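PDB 2Q01: uronate isomerase from Caulobacter crescentus, which catalyses the interconversion of D-glucuronate with D-fructuronate and of D-galacturonate with D-tagaturonate in bacterial carbohydrate metabolism. Local coordinates for residues 248-254 and 304-310; 172-176 and 197-202. One frame throughout, in Å; residues are numbered along the deposited sequence.

Contact 1 of 2, residues 248-254 and 304-310; sequences TSSDHGH and LVMQIHP
Q307 reaches back along its parallel neighbour from D251 toward S249. Q307 CB is 3.4 Å from S250 O and its CG passes S249 OG; because CG stands beside the backbone N (chi1 -51°) and the chain then runs extended, Q307 OE1 arrives 2.9 Å from S249 OG. That hydroxyl is equally near V305 O, and its single proton can serve either acceptor. D251 shares the face of Q307, and H309, just past the end of its strand, reaches it from there: H309 ND1 donates to D251 OD1 on its syn side at 2.5 Å, with ring and carboxylate planes 82° apart. R198 partners D251 OD2, and the H309 ring stacks with H41 and F360. On the other face the H252 ring crosses M306, H252 NE2 lying 3.5 Å from M306 CG. H252 NE2 and S250 OG share a 2.7 Å hydrogen bond that either could donate; helix 281-302 covers this side. Backbone bonds run in parallel register from V305 N to T248 O through to H309 N, which donates to H252 O. Adjacent parallel strands joined through helices 264-276 and 281-302 are as in a TIM-type barrel, with polar D251 and H309 towards the C-terminal ends, where sites of this superfamily are found.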
ATOM      1  N   THR B 248     -23.135 -24.275   4.070  1.00 43.49           N
ATOM      2  CA  THR B 248     -23.184 -23.822   2.688  1.00 39.86           C
ATOM      3  C   THR B 248     -21.782 -23.459   2.217  1.00 32.90           C
ATOM      4  O   THR B 248     -21.569 -23.170   1.037  1.00 39.79           O
ATOM      5  CB  THR B 248     -24.096 -22.580   2.525  1.00 45.97           C
ATOM      6  OG1 THR B 248     -23.604 -21.502   3.332  1.00 43.68           O
ATOM      7  CG2 THR B 248     -25.544 -22.880   2.915  1.00 43.92           C
ATOM      8  N   SER B 249     -20.825 -23.498   3.144  1.00 36.10           N
ATOM      9  CA  SER B 249     -19.475 -23.045   2.849  0.50 30.95           C
ATOM     10  C   SER B 249     -18.370 -23.973   3.348  1.00 31.08           C
ATOM     11  O   SER B 249     -18.572 -24.787   4.250  1.00 36.89           O
ATOM     12  CB  SER B 249     -19.265 -21.630   3.393  0.50 33.27           C
ATOM     13  OG  SER B 249     -18.047 -21.085   2.922  0.50 30.24           O
ATOM     14  N   SER B 250     -17.199 -23.850   2.732  1.00 26.75           N
ATOM     15  CA  SER B 250     -15.995 -24.502   3.223  1.00 30.12           C
ATOM     16  C   SER B 250     -14.946 -23.417   3.478  1.00 31.18           C
ATOM     17  O   SER B 250     -15.058 -22.304   2.954  1.00 35.35           O
ATOM     18  CB  SER B 250     -15.496 -25.578   2.253  1.00 30.37           C
ATOM     19  OG  SER B 250     -14.630 -25.042   1.277  1.00 34.85           O
ATOM     20  N   ASP B 251     -13.942 -23.726   4.290  1.00 32.49           N
ATOM     21  CA  ASP B 251     -12.936 -22.729   4.674  1.00 36.58           C
ATOM     22  C   ASP B 251     -11.522 -23.316   4.672  1.00 41.34           C
ATOM     23  O   ASP B 251     -11.308 -24.426   5.147  1.00 45.98           O
ATOM     24  CB  ASP B 251     -13.279 -22.130   6.044  1.00 31.06           C
ATOM     25  CG  ASP B 251     -12.335 -21.013   6.450  1.00 42.92           C
ATOM     26  OD1 ASP B 251     -11.850 -20.286   5.557  1.00 56.99           O
ATOM     27  OD2 ASP B 251     -12.080 -20.855   7.664  1.00 62.97           O
ATOM     28  N   HIS B 252     -10.565 -22.557   4.135  1.00 40.32           N
ATOM     29  CA  HIS B 252      -9.194 -23.033   3.947  1.00 27.86           C
ATOM     30  C   HIS B 252      -8.154 -22.004   4.374  1.00 31.84           C
ATOM     31  O   HIS B 252      -7.905 -21.032   3.668  1.00 37.76           O
ATOM     32  CB  HIS B 252      -8.982 -23.456   2.488  1.00 27.35           C
ATOM     33  CG  HIS B 252     -10.084 -24.322   1.964  1.00 34.34           C
ATOM     34  ND1 HIS B 252     -10.121 -25.681   2.180  1.00 31.98           N
ATOM     35  CD2 HIS B 252     -11.224 -24.015   1.304  1.00 42.17           C
ATOM     36  CE1 HIS B 252     -11.223 -26.179   1.649  1.00 40.23           C
ATOM     37  NE2 HIS B 252     -11.909 -25.189   1.110  1.00 26.42           N
ATOM     38  N   GLY B 253      -7.556 -22.227   5.542  1.00 34.14           N
ATOM     39  CA  GLY B 253      -6.508 -21.356   6.068  1.00 30.47           C
ATOM     40  C   GLY B 253      -5.121 -21.920   5.813  1.00 40.37           C
ATOM     41  O   GLY B 253      -4.487 -22.468   6.712  1.00 43.95           O
ATOM     42  N   HIS B 254      -4.659 -21.781   4.575  1.00 36.76           N
ATOM     43  CA  HIS B 254      -3.357 -22.276   4.165  1.00 31.47           C
ATOM     44  C   HIS B 254      -2.330 -21.156   4.303  1.00 44.19           C
ATOM     45  O   HIS B 254      -2.720 -19.990   4.365  1.00 49.77           O
ATOM     46  CB  HIS B 254      -3.419 -22.761   2.713  1.00 35.79           C
ATOM     47  CG  HIS B 254      -4.235 -24.000   2.514  1.00 27.38           C
ATOM     48  ND1 HIS B 254      -4.438 -24.562   1.272  1.00 39.45           N
ATOM     49  CD2 HIS B 254      -4.908 -24.781   3.393  1.00 26.63           C
ATOM     50  CE1 HIS B 254      -5.195 -25.638   1.394  1.00 31.74           C
ATOM     51  NE2 HIS B 254      -5.494 -25.793   2.671  1.00 34.05           N
ATOM     52  N   LEU B 304     -20.782 -26.489  -2.186  1.00 41.33           N
ATOM     53  CA  LEU B 304     -20.130 -25.771  -1.094  1.00 38.54           C
ATOM     54  C   LEU B 304     -19.310 -24.586  -1.588  1.00 38.30           C
ATOM     55  O   LEU B 304     -18.404 -24.743  -2.401  1.00 48.28           O
ATOM     56  CB  LEU B 304     -19.249 -26.716  -0.280  1.00 37.53           C
ATOM     57  CG  LEU B 304     -19.596 -26.931   1.192  1.00 38.24           C
ATOM     58  CD1 LEU B 304     -21.085 -27.018   1.408  1.00 28.22           C
ATOM     59  CD2 LEU B 304     -18.897 -28.164   1.723  1.00 28.28           C
ATOM     60  N   VAL B 305     -19.652 -23.402  -1.094  1.00 42.34           N
ATOM     61  CA  VAL B 305     -18.928 -22.173  -1.409  1.00 38.79           C
ATOM     62  C   VAL B 305     -17.563 -22.194  -0.722  1.00 39.23           C
ATOM     63  O   VAL B 305     -17.456 -22.455   0.466  1.00 39.18           O
ATOM     64  CB  VAL B 305     -19.740 -20.921  -1.002  1.00 37.62           C
ATOM     65  CG1 VAL B 305     -18.889 -19.691  -1.067  1.00 23.38           C
ATOM     66  CG2 VAL B 305     -20.955 -20.760  -1.906  1.00 23.21           C
ATOM     67  N   MET B 306     -16.516 -21.922  -1.486  1.00 37.62           N
ATOM     68  CA  MET B 306     -15.167 -22.152  -1.017  1.00 33.17           C
ATOM     69  C   MET B 306     -14.488 -20.859  -0.581  1.00 30.63           C
ATOM     70  O   MET B 306     -14.225 -19.989  -1.401  1.00 40.31           O
ATOM     71  CB  MET B 306     -14.388 -22.816  -2.142  1.00 32.80           C
ATOM     72  CG  MET B 306     -13.161 -23.544  -1.727  1.00 49.61           C
ATOM     73  SD  MET B 306     -12.534 -24.383  -3.179  1.00 50.20           S
ATOM     74  CE  MET B 306     -10.856 -23.792  -3.120  1.00 19.35           C
ATOM     75  N   GLN B 307     -14.195 -20.738   0.709  1.00 31.07           N
ATOM     76  CA  GLN B 307     -13.470 -19.568   1.207  1.00 26.78           C
ATOM     77  C   GLN B 307     -11.979 -19.842   1.371  1.00 29.71           C
ATOM     78  O   GLN B 307     -11.582 -20.754   2.092  1.00 43.82           O
ATOM     79  CB  GLN B 307     -14.040 -19.094   2.542  1.00 33.56           C
ATOM     80  CG  GLN B 307     -15.538 -18.890   2.561  1.00 28.56           C
ATOM     81  CD  GLN B 307     -16.050 -18.587   3.955  1.00 47.63           C
ATOM     82  OE1 GLN B 307     -16.446 -19.489   4.693  1.00 47.72           O
ATOM     83  NE2 GLN B 307     -16.027 -17.311   4.332  1.00 49.76           N
ATOM     84  N   ILE B 308     -11.151 -19.038   0.714  1.00 33.45           N
ATOM     85  CA  ILE B 308      -9.712 -19.126   0.906  1.00 32.07           C
ATOM     86  C   ILE B 308      -9.210 -17.975   1.787  1.00 39.48           C
ATOM     87  O   ILE B 308      -9.341 -16.797   1.437  1.00 39.71           O
ATOM     88  CB  ILE B 308      -8.954 -19.213  -0.443  1.00 41.98           C
ATOM     89  CG1 ILE B 308      -9.487 -20.393  -1.269  1.00 28.23           C
ATOM     90  CG2 ILE B 308      -7.442 -19.351  -0.208  1.00 42.85           C
ATOM     91  CD1 ILE B 308      -9.047 -20.389  -2.720  1.00 53.47           C
ATOM     92  N   HIS B 309      -8.653 -18.351   2.940  1.00 39.62           N
ATOM     93  CA  HIS B 309      -8.062 -17.441   3.923  1.00 39.02           C
ATOM     94  C   HIS B 309      -6.540 -17.639   4.012  1.00 41.88           C
ATOM     95  O   HIS B 309      -6.056 -18.236   4.980  1.00 41.32           O
ATOM     96  CB  HIS B 309      -8.647 -17.739   5.305  1.00 41.58           C
ATOM     97  CG  HIS B 309      -9.987 -17.126   5.554  1.00 46.60           C
ATOM     98  ND1 HIS B 309     -11.161 -17.839   5.449  1.00 50.06           N
ATOM     99  CD2 HIS B 309     -10.340 -15.874   5.930  1.00 52.83           C
ATOM    100  CE1 HIS B 309     -12.181 -17.051   5.738  1.00 45.06           C
ATOM    101  NE2 HIS B 309     -11.710 -15.853   6.034  1.00 48.18           N
ATOM    102  N   PRO B 310      -5.770 -17.151   3.020  1.00 38.86           N
ATOM    103  CA  PRO B 310      -4.351 -17.465   3.082  1.00 41.92           C
ATOM    104  C   PRO B 310      -3.468 -16.386   3.725  1.00 42.25           C
ATOM    105  O   PRO B 310      -3.906 -15.247   3.923  1.00 45.69           O
ATOM    106  CB  PRO B 310      -3.984 -17.611   1.606  1.00 30.29           C
ATOM    107  CG  PRO B 310      -4.920 -16.647   0.897  1.00 30.71           C
ATOM    108  CD  PRO B 310      -6.085 -16.361   1.815  1.00 41.27           C
TER
HETATM  109  O   HOH W   1      -4.017 -18.910   6.910  1.00 58.82           O

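Contact 2 of 2, residues 172-176 and 197-202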
ATOM      1  N   GLU B 172     -15.969 -26.091  11.958  1.00 36.26           N
ATOM      2  CA  GLU B 172     -15.490 -27.407  12.417  1.00 39.72           C
ATOM      3  C   GLU B 172     -14.695 -28.120  11.331  1.00 39.27           C
ATOM      4  O   GLU B 172     -14.903 -27.882  10.142  1.00 48.86           O
ATOM      5  CB  GLU B 172     -16.640 -28.330  12.859  1.00 42.86           C
ATOM      6  CG  GLU B 172     -17.949 -27.665  13.307  1.00 60.93           C
ATOM      7  CD  GLU B 172     -17.878 -26.977  14.657  1.00 66.60           C
ATOM      8  OE1 GLU B 172     -18.107 -25.754  14.693  1.00 68.89           O
ATOM      9  OE2 GLU B 172     -17.614 -27.648  15.679  1.00 80.28           O
ATOM     10  N   GLY B 173     -13.784 -28.994  11.747  1.00 38.43           N
ATOM     11  CA  GLY B 173     -13.066 -29.867  10.824  1.00 38.00           C
ATOM     12  C   GLY B 173     -13.806 -31.172  10.594  1.00 36.56           C
ATOM     13  O   GLY B 173     -14.745 -31.484  11.323  1.00 50.87           O
ATOM     14  N   PRO B 174     -13.374 -31.960   9.591  1.00 44.36           N
ATOM     15  CA  PRO B 174     -13.982 -33.251   9.229  1.00 42.81           C
ATOM     16  C   PRO B 174     -13.769 -34.330  10.289  1.00 44.19           C
ATOM     17  O   PRO B 174     -14.486 -35.333  10.304  1.00 45.86           O
ATOM     18  CB  PRO B 174     -13.244 -33.651   7.946  1.00 40.81           C
ATOM     19  CG  PRO B 174     -12.440 -32.482   7.543  1.00 43.04           C
ATOM     20  CD  PRO B 174     -12.218 -31.643   8.740  1.00 47.84           C
ATOM     21  N   HIS B 175     -12.782 -34.112  11.155  1.00 43.42           N
ATOM     22  CA  HIS B 175     -12.442 -35.027  12.233  1.00 40.72           C
ATOM     23  C   HIS B 175     -13.262 -34.838  13.513  1.00 46.79           C
ATOM     24  O   HIS B 175     -13.287 -35.733  14.357  1.00 60.50           O
ATOM     25  CB  HIS B 175     -10.942 -34.939  12.549  1.00 45.63           C
ATOM     26  CG  HIS B 175     -10.481 -33.575  12.963  1.00 47.71           C
ATOM     27  ND1 HIS B 175     -10.205 -32.573  12.056  1.00 46.98           N
ATOM     28  CD2 HIS B 175     -10.229 -33.053  14.187  1.00 40.72           C
ATOM     29  CE1 HIS B 175      -9.820 -31.489  12.704  1.00 53.54           C
ATOM     30  NE2 HIS B 175      -9.824 -31.754  13.999  1.00 51.70           N
ATOM     31  N   GLU B 176     -13.926 -33.691  13.663  1.00 42.39           N
ATOM     32  CA  GLU B 176     -14.800 -33.463  14.832  1.00 50.08           C
ATOM     33  C   GLU B 176     -16.283 -33.736  14.563  1.00 50.31           C
ATOM     34  O   GLU B 176     -16.716 -33.740  13.405  1.00 48.09           O
ATOM     35  CB  GLU B 176     -14.586 -32.077  15.455  1.00 53.25           C
ATOM     36  CG  GLU B 176     -13.904 -31.059  14.554  1.00 55.30           C
ATOM     37  CD  GLU B 176     -13.406 -29.842  15.315  1.00 63.67           C
ATOM     38  OE1 GLU B 176     -13.364 -29.888  16.563  1.00 65.49           O
ATOM     39  OE2 GLU B 176     -13.055 -28.838  14.662  1.00 67.35           O
ATOM     40  N   TYR B 197     -17.130 -26.149   6.700  1.00 34.36           N
ATOM     41  CA  TYR B 197     -16.169 -27.240   6.529  1.00 27.79           C
ATOM     42  C   TYR B 197     -14.729 -26.738   6.439  1.00 29.55           C
ATOM     43  O   TYR B 197     -14.347 -26.124   5.445  1.00 38.92           O
ATOM     44  CB  TYR B 197     -16.523 -28.026   5.266  1.00 34.46           C
ATOM     45  CG  TYR B 197     -15.777 -29.331   5.076  1.00 30.46           C
ATOM     46  CD1 TYR B 197     -16.167 -30.479   5.763  1.00 31.39           C
ATOM     47  CD2 TYR B 197     -14.715 -29.429   4.178  1.00 31.45           C
ATOM     48  CE1 TYR B 197     -15.513 -31.677   5.583  1.00 46.40           C
ATOM     49  CE2 TYR B 197     -14.047 -30.634   3.986  1.00 39.24           C
ATOM     50  CZ  TYR B 197     -14.458 -31.752   4.694  1.00 33.14           C
ATOM     51  OH  TYR B 197     -13.824 -32.951   4.536  1.00 37.78           O
ATOM     52  N   ARG B 198     -13.927 -27.011   7.466  1.00 36.59           N
ATOM     53  CA  ARG B 198     -12.536 -26.554   7.498  1.00 32.79           C
ATOM     54  C   ARG B 198     -11.551 -27.723   7.602  1.00 35.11           C
ATOM     55  O   ARG B 198     -11.148 -28.094   8.704  1.00 37.38           O
ATOM     56  CB  ARG B 198     -12.319 -25.588   8.658  1.00 40.73           C
ATOM     57  CG  ARG B 198     -11.069 -24.735   8.525  1.00 51.36           C
ATOM     58  CD  ARG B 198     -10.568 -24.279   9.874  1.00 57.40           C
ATOM     59  NE  ARG B 198      -9.391 -23.425   9.747  1.00 83.97           N
ATOM     60  CZ  ARG B 198      -9.411 -22.094   9.769  1.00 96.98           C
ATOM     61  NH1 ARG B 198     -10.554 -21.433   9.926  1.00 98.96           N
ATOM     62  NH2 ARG B 198      -8.276 -21.419   9.639  1.00100.18           N
ATOM     63  N   PRO B 199     -11.137 -28.289   6.451  1.00 35.04           N
ATOM     64  CA  PRO B 199     -10.331 -29.511   6.425  1.00 36.09           C
ATOM     65  C   PRO B 199      -8.831 -29.354   6.713  1.00 42.05           C
ATOM     66  O   PRO B 199      -8.086 -30.323   6.570  1.00 42.25           O
ATOM     67  CB  PRO B 199     -10.555 -30.036   5.007  1.00 34.25           C
ATOM     68  CG  PRO B 199     -10.798 -28.825   4.195  1.00 41.00           C
ATOM     69  CD  PRO B 199     -11.429 -27.798   5.092  1.00 31.57           C
ATOM     70  N   ASP B 200      -8.416 -28.163   7.146  1.00 46.66           N
ATOM     71  CA  ASP B 200      -7.005 -27.788   7.344  1.00 43.47           C
ATOM     72  C   ASP B 200      -6.114 -28.797   8.065  1.00 42.19           C
ATOM     73  O   ASP B 200      -4.960 -28.984   7.680  1.00 44.30           O
ATOM     74  CB  ASP B 200      -6.916 -26.447   8.083  1.00 49.15           C
ATOM     75  CG  ASP B 200      -7.386 -25.274   7.241  1.00 55.64           C
ATOM     76  OD1 ASP B 200      -7.807 -25.475   6.077  1.00 50.11           O
ATOM     77  OD2 ASP B 200      -7.331 -24.140   7.759  1.00 68.98           O
ATOM     78  N   ALA B 201      -6.646 -29.435   9.106  1.00 44.22           N
ATOM     79  CA  ALA B 201      -5.864 -30.360   9.923  1.00 45.26           C
ATOM     80  C   ALA B 201      -5.564 -31.706   9.242  1.00 46.02           C
ATOM     81  O   ALA B 201      -4.584 -32.367   9.591  1.00 47.27           O
ATOM     82  CB  ALA B 201      -6.531 -30.569  11.274  1.00 43.84           C
ATOM     83  N   VAL B 202      -6.396 -32.102   8.276  1.00 39.69           N
ATOM     84  CA  VAL B 202      -6.178 -33.356   7.540  1.00 36.20           C
ATOM     85  C   VAL B 202      -5.618 -33.098   6.141  1.00 41.59           C
ATOM     86  O   VAL B 202      -5.565 -33.997   5.297  1.00 43.69           O
ATOM     87  CB  VAL B 202      -7.454 -34.259   7.479  1.00 35.80           C
ATOM     88  CG1 VAL B 202      -7.884 -34.677   8.872  1.00 46.03           C
ATOM     89  CG2 VAL B 202      -8.600 -33.567   6.766  1.00 44.16           C
TER
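E172 O receives the backbone N-H of R198 N at 3.0 Å, the one hydrogen bond that crosses between the two loops, with an N-H...O angle of 157°. Just beyond it G173 CA comes 3.4 Å from R198 O in a CA-H...O contact, so the two backbones run close for a residue more. G173 also opens a type I turn that ends at E176, and E176 folds back to close it: its OE2 takes the G173 N-H on the anti lone pair, nearly straight at 170°. The turn presents P174 to the second loop. The proline ring crosses Y197 at about a right angle, P174 CG lying 3.3 Å from Y197 OH and 3.6 Å from Y197 CZ; Y197 reaches it because its CG is anti to the backbone N (chi1 -170°). P174 CG also meets P199 CB, P174 CD meets P199 CA, and V202 CG2 adds a looser apolar contact. The Y197 hydroxyl is hydrogen-bonded to H235. Next along the turn, H175 CE1 comes to 3.7 Å from A201 CB, while H175 ND1 is buried without a polar partner in the model. R198 runs extended away from the turn; its NE makes a salt bridge, weak as a hydrogen bond, to D200 OD2, and its guanidinium reaches on to D251. F217 of helix 210-221 meets P174 and V202, while R239 and F242 of helix 228-244 meet Y197. The contact joins the loops that follow two neighbouring parallel strands, 165-169 and 192-194, an arrangement belonging to the C-terminal end of a TIM-type barrel.

The two contacts meet directly, their centres about 11 Å apart, and Y197 and R198 of contact 2 carry the junction. D251 N lies 2.7 Å from Y197 O, a probable hydrogen bond that continues the backbone pairing from strand 249-252 to the loop after strand 192-194. Beside it R198 NH1 forms a salt bridge of 2.8 Å with D251 OD2, while D251 OD1 is taken up by H309 in contact 1. P199 CD packs against D251 O at 3.4 Å, and D200 OD2 accepts from G253 N. D251 thus lies between H309 and R198, consistent with a polar site at the barrel mouth. A bound potassium ion lies about 12 Å from the V305 side chain.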